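Local coordinates for protein lactate dehydrogenase, adjacent gene encodes predicted malate dehydrogenase (Cryptosporidium parvum, PDB 4ND3) that probably catalyses the reversible, NAD-dependent interconversion of (S)-lactate and pyruvate, at residues I7-S12 and A29-F34; V148-R153 and A171-G176; D250-V255 and I278-V283. One frame throughout, in Å; residues are numbered along the deposited sequence.

Contact 1: I7-S12 and A29-F34; sequences IAVIGS and ADVVLF. With NAD (nicotinamide-adenine-dinucleotide), chain C.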
# COMPACT_ATOMS: atom_id res chain seq x y z
N ILE A 7 8.57 -2.22 -17.92
CA ILE A 7 8.25 -0.91 -18.46
C ILE A 7 9.51 -0.23 -18.94
O ILE A 7 10.48 -0.10 -18.19
CB ILE A 7 7.56 -0.00 -17.42
CG1 ILE A 7 6.24 -0.64 -16.96
CG2 ILE A 7 7.32 1.38 -18.01
CD1 ILE A 7 5.58 0.06 -15.79
N ALA A 8 9.50 0.22 -20.19
CA ALA A 8 10.59 1.00 -20.77
C ALA A 8 10.23 2.47 -20.74
O ALA A 8 9.19 2.87 -21.26
CB ALA A 8 10.87 0.56 -22.19
N VAL A 9 11.09 3.27 -20.12
CA VAL A 9 10.91 4.71 -20.08
C VAL A 9 11.93 5.36 -21.03
O VAL A 9 13.14 5.34 -20.77
CB VAL A 9 11.09 5.26 -18.66
CG1 VAL A 9 10.83 6.75 -18.63
CG2 VAL A 9 10.16 4.53 -17.69
N ILE A 10 11.43 5.93 -22.13
CA ILE A 10 12.28 6.54 -23.14
C ILE A 10 12.41 8.02 -22.86
O ILE A 10 11.50 8.81 -23.14
CB ILE A 10 11.74 6.32 -24.57
CG1 ILE A 10 11.27 4.88 -24.77
CG2 ILE A 10 12.80 6.70 -25.59
CD1 ILE A 10 12.29 3.81 -24.41
N GLY A 11 13.56 8.41 -22.31
CA GLY A 11 13.78 9.75 -21.82
C GLY A 11 13.80 9.70 -20.31
O GLY A 11 12.79 9.41 -19.67
N SER A 12 14.98 9.96 -19.74
CA SER A 12 15.19 9.83 -18.30
C SER A 12 15.45 11.19 -17.68
O SER A 12 16.28 11.33 -16.78
CB SER A 12 16.35 8.87 -18.04
OG SER A 12 16.10 7.64 -18.70
N ALA A 29 6.49 -3.17 -11.90
CA ALA A 29 7.25 -3.78 -12.98
C ALA A 29 8.75 -3.53 -12.79
O ALA A 29 9.16 -2.76 -11.93
CB ALA A 29 6.82 -3.21 -14.32
N ASP A 30 9.56 -4.20 -13.61
CA ASP A 30 10.94 -3.79 -13.79
C ASP A 30 10.95 -2.60 -14.73
O ASP A 30 10.05 -2.45 -15.56
CB ASP A 30 11.79 -4.92 -14.38
CG ASP A 30 12.05 -6.04 -13.40
OD1 ASP A 30 11.90 -5.83 -12.18
OD2 ASP A 30 12.42 -7.13 -13.86
N VAL A 31 11.95 -1.74 -14.58
CA VAL A 31 12.04 -0.51 -15.36
C VAL A 31 13.36 -0.45 -16.12
O VAL A 31 14.42 -0.75 -15.57
CB VAL A 31 11.95 0.74 -14.45
CG1 VAL A 31 12.11 2.01 -15.28
CG2 VAL A 31 10.63 0.74 -13.69
N VAL A 32 13.27 -0.05 -17.39
CA VAL A 32 14.45 0.28 -18.19
C VAL A 32 14.41 1.78 -18.50
O VAL A 32 13.54 2.23 -19.24
CB VAL A 32 14.50 -0.52 -19.50
CG1 VAL A 32 15.68 -0.09 -20.36
CG2 VAL A 32 14.55 -2.01 -19.20
N LEU A 33 15.32 2.54 -17.89
CA LEU A 33 15.46 3.96 -18.18
C LEU A 33 16.39 4.16 -19.37
O LEU A 33 17.59 3.90 -19.27
CB LEU A 33 16.02 4.71 -16.97
CG LEU A 33 15.03 5.17 -15.90
CD1 LEU A 33 15.76 5.51 -14.61
CD2 LEU A 33 14.22 6.37 -16.38
N PHE A 34 15.84 4.61 -20.50
CA PHE A 34 16.60 4.87 -21.72
C PHE A 34 16.84 6.37 -21.89
O PHE A 34 15.92 7.17 -21.70
CB PHE A 34 15.86 4.31 -22.94
CG PHE A 34 16.55 4.58 -24.26
CD1 PHE A 34 17.34 3.60 -24.86
CD2 PHE A 34 16.39 5.80 -24.92
CE1 PHE A 34 17.96 3.84 -26.08
CE2 PHE A 34 17.02 6.04 -26.13
CZ PHE A 34 17.80 5.06 -26.71
PA NAD C . 13.40 16.86 -19.51
O1A NAD C . 13.63 16.86 -18.03
O2A NAD C . 14.11 17.88 -20.36
O5B NAD C . 13.73 15.40 -20.06
C5B NAD C . 13.74 15.10 -21.45
C4B NAD C . 14.75 13.98 -21.64
O4B NAD C . 14.68 13.48 -22.97
C3B NAD C . 16.19 14.43 -21.42
O3B NAD C . 16.79 13.69 -20.35
C2B NAD C . 16.90 14.15 -22.73
O2B NAD C . 18.24 13.68 -22.59
C1B NAD C . 16.00 13.10 -23.36
N9A NAD C . 16.14 13.00 -24.83
C8A NAD C . 16.38 13.99 -25.70
N7A NAD C . 16.44 13.51 -26.96
C5A NAD C . 16.25 12.18 -26.90
C6A NAD C . 16.20 11.07 -27.87
N6A NAD C . 16.37 11.29 -29.20
N1A NAD C . 15.97 9.83 -27.38
C2A NAD C . 15.79 9.59 -26.07
N3A NAD C . 15.83 10.56 -25.14
C4A NAD C . 16.05 11.85 -25.49
O3 NAD C . 11.83 16.96 -19.89
PN NAD C . 10.61 16.59 -18.89
O1N NAD C . 10.43 17.71 -17.90
O2N NAD C . 10.77 15.19 -18.37
O5D NAD C . 9.39 16.59 -19.93
C5D NAD C . 9.38 15.63 -20.98
C4D NAD C . 8.30 15.98 -22.00
O4D NAD C . 7.01 15.81 -21.40
C3D NAD C . 8.37 17.43 -22.47
O3D NAD C . 8.16 17.47 -23.88
C2D NAD C . 7.22 18.11 -21.74
O2D NAD C . 6.68 19.25 -22.44
C1D NAD C . 6.22 16.97 -21.66
N1N NAD C . 5.16 17.08 -20.65
C2N NAD C . 3.98 16.56 -21.00
C3N NAD C . 2.89 16.58 -20.13
C7N NAD C . 1.57 15.99 -20.54
O7N NAD C . 0.58 16.28 -19.88
N7N NAD C . 1.46 15.18 -21.60
C4N NAD C . 3.06 17.15 -18.87
C5N NAD C . 4.30 17.67 -18.52
C6N NAD C . 5.35 17.63 -19.44

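Contact 2: V148-R153 and A171-G176; sequences VLDSSR and ANVIGG. With 2OP ((2S)-2-hydroxypropanoic acid), chain D.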
# COMPACT_ATOMS: atom_id res chain seq x y z
N VAL A 148 -5.65 12.60 -17.76
CA VAL A 148 -5.49 12.29 -16.34
C VAL A 148 -4.88 13.48 -15.60
O VAL A 148 -5.33 13.84 -14.52
CB VAL A 148 -4.66 11.00 -16.10
CG1 VAL A 148 -4.39 10.79 -14.62
CG2 VAL A 148 -5.38 9.79 -16.67
N LEU A 149 -3.87 14.10 -16.21
CA LEU A 149 -3.26 15.29 -15.62
C LEU A 149 -4.24 16.46 -15.60
O LEU A 149 -4.45 17.09 -14.56
CB LEU A 149 -1.98 15.68 -16.37
CG LEU A 149 -1.29 16.96 -15.91
CD1 LEU A 149 -0.82 16.86 -14.47
CD2 LEU A 149 -0.12 17.29 -16.83
N ASP A 150 -4.85 16.75 -16.75
CA ASP A 150 -5.79 17.87 -16.84
C ASP A 150 -7.00 17.67 -15.93
O ASP A 150 -7.42 18.59 -15.23
CB ASP A 150 -6.24 18.09 -18.29
CG ASP A 150 -5.10 18.56 -19.19
OD1 ASP A 150 -4.25 19.36 -18.74
OD2 ASP A 150 -5.07 18.15 -20.37
N SER A 151 -7.55 16.45 -15.91
CA SER A 151 -8.72 16.14 -15.08
C SER A 151 -8.37 16.13 -13.59
O SER A 151 -9.19 16.55 -12.77
CB SER A 151 -9.34 14.81 -15.47
OG SER A 151 -9.69 14.80 -16.85
N SER A 152 -7.17 15.68 -13.24
CA SER A 152 -6.72 15.70 -11.85
C SER A 152 -6.60 17.13 -11.34
O SER A 152 -6.94 17.41 -10.19
CB SER A 152 -5.38 14.98 -11.67
OG SER A 152 -5.50 13.60 -11.96
N ARG A 153 -6.11 18.02 -12.19
CA ARG A 153 -6.04 19.44 -11.86
C ARG A 153 -7.45 20.02 -11.68
O ARG A 153 -7.73 20.72 -10.71
CB ARG A 153 -5.28 20.20 -12.94
CG ARG A 153 -3.78 19.91 -12.96
CD ARG A 153 -3.11 20.39 -14.23
NE ARG A 153 -1.65 20.26 -14.14
CZ ARG A 153 -0.81 20.52 -15.14
NH1 ARG A 153 -1.26 20.91 -16.33
NH2 ARG A 153 0.50 20.36 -14.95
N ALA A 171 -14.94 14.51 -12.48
CA ALA A 171 -14.81 15.61 -13.43
C ALA A 171 -13.85 15.23 -14.55
O ALA A 171 -12.81 14.62 -14.30
CB ALA A 171 -14.31 16.86 -12.72
N ASN A 172 -14.21 15.59 -15.79
CA ASN A 172 -13.41 15.25 -16.96
C ASN A 172 -12.96 16.47 -17.75
O ASN A 172 -13.70 17.45 -17.89
CB ASN A 172 -14.21 14.33 -17.89
CG ASN A 172 -14.15 12.88 -17.47
OD1 ASN A 172 -13.08 12.29 -17.40
ND2 ASN A 172 -15.31 12.29 -17.20
N VAL A 173 -11.73 16.39 -18.26
CA VAL A 173 -11.25 17.33 -19.27
C VAL A 173 -11.10 16.53 -20.55
O VAL A 173 -10.55 15.42 -20.53
CB VAL A 173 -9.91 17.97 -18.87
CG1 VAL A 173 -9.38 18.85 -20.00
CG2 VAL A 173 -10.09 18.79 -17.60
N ILE A 174 -11.59 17.07 -21.65
CA ILE A 174 -11.53 16.39 -22.94
C ILE A 174 -10.98 17.32 -24.02
O ILE A 174 -10.81 18.51 -23.79
CB ILE A 174 -12.91 15.85 -23.36
CG1 ILE A 174 -13.94 16.99 -23.49
CG2 ILE A 174 -13.40 14.82 -22.35
CD1 ILE A 174 -15.23 16.55 -24.13
N GLY A 175 -10.70 16.75 -25.19
CA GLY A 175 -10.12 17.50 -26.30
C GLY A 175 -8.60 17.50 -26.24
O GLY A 175 -8.01 16.68 -25.55
N GLY A 176 -7.98 18.44 -26.95
CA GLY A 176 -6.52 18.50 -27.03
C GLY A 176 -5.87 19.05 -25.77
O GLY A 176 -6.46 19.88 -25.08
C 2OP D . 1.66 20.54 -18.51
O 2OP D . 0.46 20.40 -18.79
CB 2OP D . 3.12 21.75 -20.13
OHN 2OP D . 2.07 19.64 -20.68
CA 2OP D . 2.66 20.39 -19.62
OXT 2OP D . 2.07 20.80 -17.36

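Contact 3: D250-V255 and I278-V283; sequences DKKAVV and IGKNGV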
# COMPACT_ATOMS: atom_id res chain seq x y z
N ASP A 250 -5.02 -4.97 -16.14
CA ASP A 250 -6.28 -5.18 -16.88
C ASP A 250 -7.46 -4.64 -16.08
O ASP A 250 -8.44 -5.35 -15.86
CB ASP A 250 -6.46 -6.67 -17.20
CG ASP A 250 -7.69 -6.95 -18.07
OD1 ASP A 250 -7.93 -6.20 -19.04
OD2 ASP A 250 -8.42 -7.92 -17.78
N LYS A 251 -7.37 -3.39 -15.66
CA LYS A 251 -8.36 -2.80 -14.76
C LYS A 251 -9.73 -2.51 -15.38
O LYS A 251 -10.73 -2.37 -14.66
CB LYS A 251 -7.84 -1.50 -14.16
CG LYS A 251 -6.70 -1.67 -13.16
CD LYS A 251 -6.50 -0.38 -12.40
CE LYS A 251 -5.34 -0.47 -11.42
NZ LYS A 251 -5.01 0.87 -10.87
N LYS A 252 -9.78 -2.39 -16.71
CA LYS A 252 -10.93 -1.76 -17.37
C LYS A 252 -11.21 -0.41 -16.70
O LYS A 252 -12.34 -0.08 -16.35
CB LYS A 252 -12.18 -2.66 -17.32
CG LYS A 252 -11.93 -4.13 -17.63
CD LYS A 252 -11.27 -4.35 -18.98
CE LYS A 252 -11.13 -5.83 -19.27
NZ LYS A 252 -10.22 -6.13 -20.41
N ALA A 253 -10.14 0.37 -16.50
CA ALA A 253 -10.24 1.66 -15.83
C ALA A 253 -10.72 2.72 -16.82
O ALA A 253 -10.32 2.72 -17.98
CB ALA A 253 -8.90 2.06 -15.24
N VAL A 254 -11.58 3.61 -16.34
CA VAL A 254 -12.04 4.73 -17.13
C VAL A 254 -10.96 5.80 -17.06
O VAL A 254 -10.75 6.41 -16.01
CB VAL A 254 -13.38 5.31 -16.61
CG1 VAL A 254 -13.79 6.52 -17.44
CG2 VAL A 254 -14.47 4.24 -16.63
N VAL A 255 -10.27 6.01 -18.17
CA VAL A 255 -9.11 6.91 -18.21
C VAL A 255 -9.27 7.95 -19.32
O VAL A 255 -9.29 7.60 -20.50
CB VAL A 255 -7.81 6.12 -18.46
CG1 VAL A 255 -6.61 7.05 -18.42
CG2 VAL A 255 -7.66 5.00 -17.44
N ILE A 278 -9.32 1.40 -20.43
CA ILE A 278 -8.02 0.76 -20.65
C ILE A 278 -7.91 -0.57 -19.91
O ILE A 278 -8.24 -0.68 -18.73
CB ILE A 278 -6.85 1.68 -20.24
CG1 ILE A 278 -6.79 2.89 -21.17
CG2 ILE A 278 -5.53 0.91 -20.29
CD1 ILE A 278 -5.88 4.00 -20.68
N GLY A 279 -7.46 -1.59 -20.64
CA GLY A 279 -7.20 -2.91 -20.06
C GLY A 279 -6.06 -3.59 -20.79
O GLY A 279 -5.25 -2.92 -21.43
N LYS A 280 -6.01 -4.91 -20.70
CA LYS A 280 -4.91 -5.70 -21.28
C LYS A 280 -4.80 -5.65 -22.80
O LYS A 280 -3.77 -6.05 -23.36
CB LYS A 280 -5.00 -7.16 -20.83
CG LYS A 280 -6.21 -7.92 -21.37
CD LYS A 280 -6.45 -9.20 -20.58
CE LYS A 280 -7.75 -9.87 -20.99
NZ LYS A 280 -7.65 -10.47 -22.34
N ASN A 281 -5.85 -5.18 -23.48
CA ASN A 281 -5.81 -4.95 -24.93
C ASN A 281 -5.60 -3.47 -25.27
O ASN A 281 -5.86 -3.04 -26.39
CB ASN A 281 -7.08 -5.47 -25.59
CG ASN A 281 -7.22 -6.98 -25.48
OD1 ASN A 281 -6.30 -7.72 -25.82
ND2 ASN A 281 -8.38 -7.44 -25.01
N GLY A 282 -5.11 -2.69 -24.30
CA GLY A 282 -4.87 -1.27 -24.49
C GLY A 282 -6.15 -0.46 -24.37
O GLY A 282 -6.92 -0.66 -23.43
N VAL A 283 -6.37 0.44 -25.33
CA VAL A 283 -7.60 1.22 -25.37
C VAL A 283 -8.69 0.32 -25.93
O VAL A 283 -8.67 -0.05 -27.10
CB VAL A 283 -7.43 2.49 -26.24
CG1 VAL A 283 -8.75 3.24 -26.35
CG2 VAL A 283 -6.35 3.39 -25.66

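Contact 1: I7-S12 and A29-F34
Phe34 holds CG trans to its backbone N (chi1 178°) and Ile10 places CG2 in the same relation to its own N, which sets ring and methyl against each other where two parallel strands end. Ile10 CG2 lies 3.8 Å from Phe34 CD2, the two side chains crossing at a slant. The ring turns its edge, not a face, to the adenine of NAD: Phe34 CE2 is 3.8 Å from NAD C2A, which sits close to the ring plane. Tyr67 stacks on the same ring.

On the face bearing Ile7, Val9, Val31 and Leu33 the strands meet through aliphatic side chains. Ile7 CG1 meets Ala29 CB at 3.7 Å; Val9 CG2 touches Val31 CG1, while Val9 and Leu33 lie side by side and point the same way. Ala20 and Val23 of helix 14-26 cover this layer.

Between the two faces runs an unbroken ladder of backbone bonds. Ile7 and Val9 each give their N-H to, and accept through O from, residues 30-34, ending with Phe34 N to Val9 O at 2.8 Å. Gly11 N then reaches Phe34 O at 2.7 Å, lying 24° out of the carbonyl plane. Ser12 OG, folded back beside its own N (chi1 -54°), adds a weak bond of 3.0 Å to Phe34 O, so two donors approach that carbonyl. Ser12 OG is also packed closely against Leu33 CD2, at 3.2 Å. Ser12 N is taken by Asp35, whose other carboxylate oxygen binds NAD. The positive phi of Gly11 turns the chain out of the strand beside the adenine. Parallel strands 6-10 and 30-34, joined through helix 14-26 with a glycine-rich turn after the first, form the dinucleotide-binding beta-alpha-beta unit of a Rossmann fold.

Contact 2: V148-R153 and A171-G176
Ser151 OG is gripped twice: it accepts from Val173 N at 2.9 Å across the contact and bonds to Gly147 O one turn back in its own helix. The first bond is fairly straight, 158° at the hydrogen, and both are served because OG stands beside its own backbone N (chi1 -56°). The helix is thereby pinned to the strand through one buried hydroxyl. Beside this bond Val173 packs on Asp150 with both methyls: CG1 lies 3.7 Å from Asp150 CB, and CG2 rests 3.6 Å from Asp150 O.

Asp150 OD2 in turn bonds to His177 ND1, whose NE2 reaches the bound lactate. Three residues on, Arg153 extends its chain and meets the lactate carboxylate with the edge of its guanidinium, NH1 to 2OP O at 3.0 Å and NH2 to 2OP OXT at 2.9 Å. Leu149 CG lies 3.6 Å over the centre of one guanidinium face, limiting how far the group can tilt. This paired grip restricts rotation of the carboxylate, and together with the Asp150-His177 pair it implies that one helix turn orients both substrate and probable proton acceptor, as in lactate dehydrogenases generally.

Contact 3: D250-V255 and I278-V283
A G1 beta bulge marks the open end of an antiparallel hairpin here, Lys252 and Ala253 both facing Ile278. Ala253 and Ile278 form the hydrogen-bonded pair: Ile278 N gives a nearly straight bond of 3.0 Å to Ala253 O, and Ala253 N returns a more bent one of 3.1 Å to Ile278 O. On the same side of the sheet Ile278 CD1 reaches Val255, 3.6 Å from its CB and close to both methyls. Helix 234-248 covers these side chains with Met243 and Ala246.

Just before the bulge, Asp250 leaves that helix with positive phi in a Schellman motif and reaches across to the other segment. With CG trans to its backbone N (chi1 -175°), it places OD1 where two donors converge. Lys280 N bonds to Asp250 OD1 at 2.8 Å on the anti side, 27° out of the carboxylate plane. Lys252 NZ takes the syn lone pair of Asp250 OD1 in a salt bridge of 2.7 Å, and also pairs with Glu284. The hairpin, strands 253-261 and 270-279 of the C-terminal alpha/beta domain, is therefore tied at this end to the helix preceding it.

Gly279 has no side chain, and the direction a CB would take from it is occupied by Asp250 OD1, 3.5 Å from Gly279 CA, and by Lys252 NZ. It begins a type I turn to Gly282, closed by backbone bonds in both directions between those two glycines. Lys280 lays its aliphatic chain across the carboxylate, CD 3.6 Å from Asp250 CG, before bending at its last torsion; its ammonium does not touch Asp250. The other oxygen, Asp250 OD2, forms a salt bridge with Arg4 of the fourth subunit, while Val254 N bonds to Asp168 of the third subunit.

In the fold
From the N terminus, contact 1 comes first: it closes the short loop through helix 14-26 and joins neighbouring strands of the parallel NAD-binding sheet. The chain completes that sheet before contact 2 brings strand 169-174 back against the start of helix 147-162 in the C-terminal domain. Contact 3 closes last, pairing the far ends of the hairpin 253-261/270-279. The three loops follow in series; none encloses or crosses another. Contacts 2 and 3 touch through Val148 CG2 and Val255 CG1, 3.5 Å apart, linking helix 147-162 to the hairpin. Contact 1 touches neither, its nearest atoms about 15 Å from contact 2 and about 12 Å from contact 3; NAD spans from it toward the lactate at contact 2.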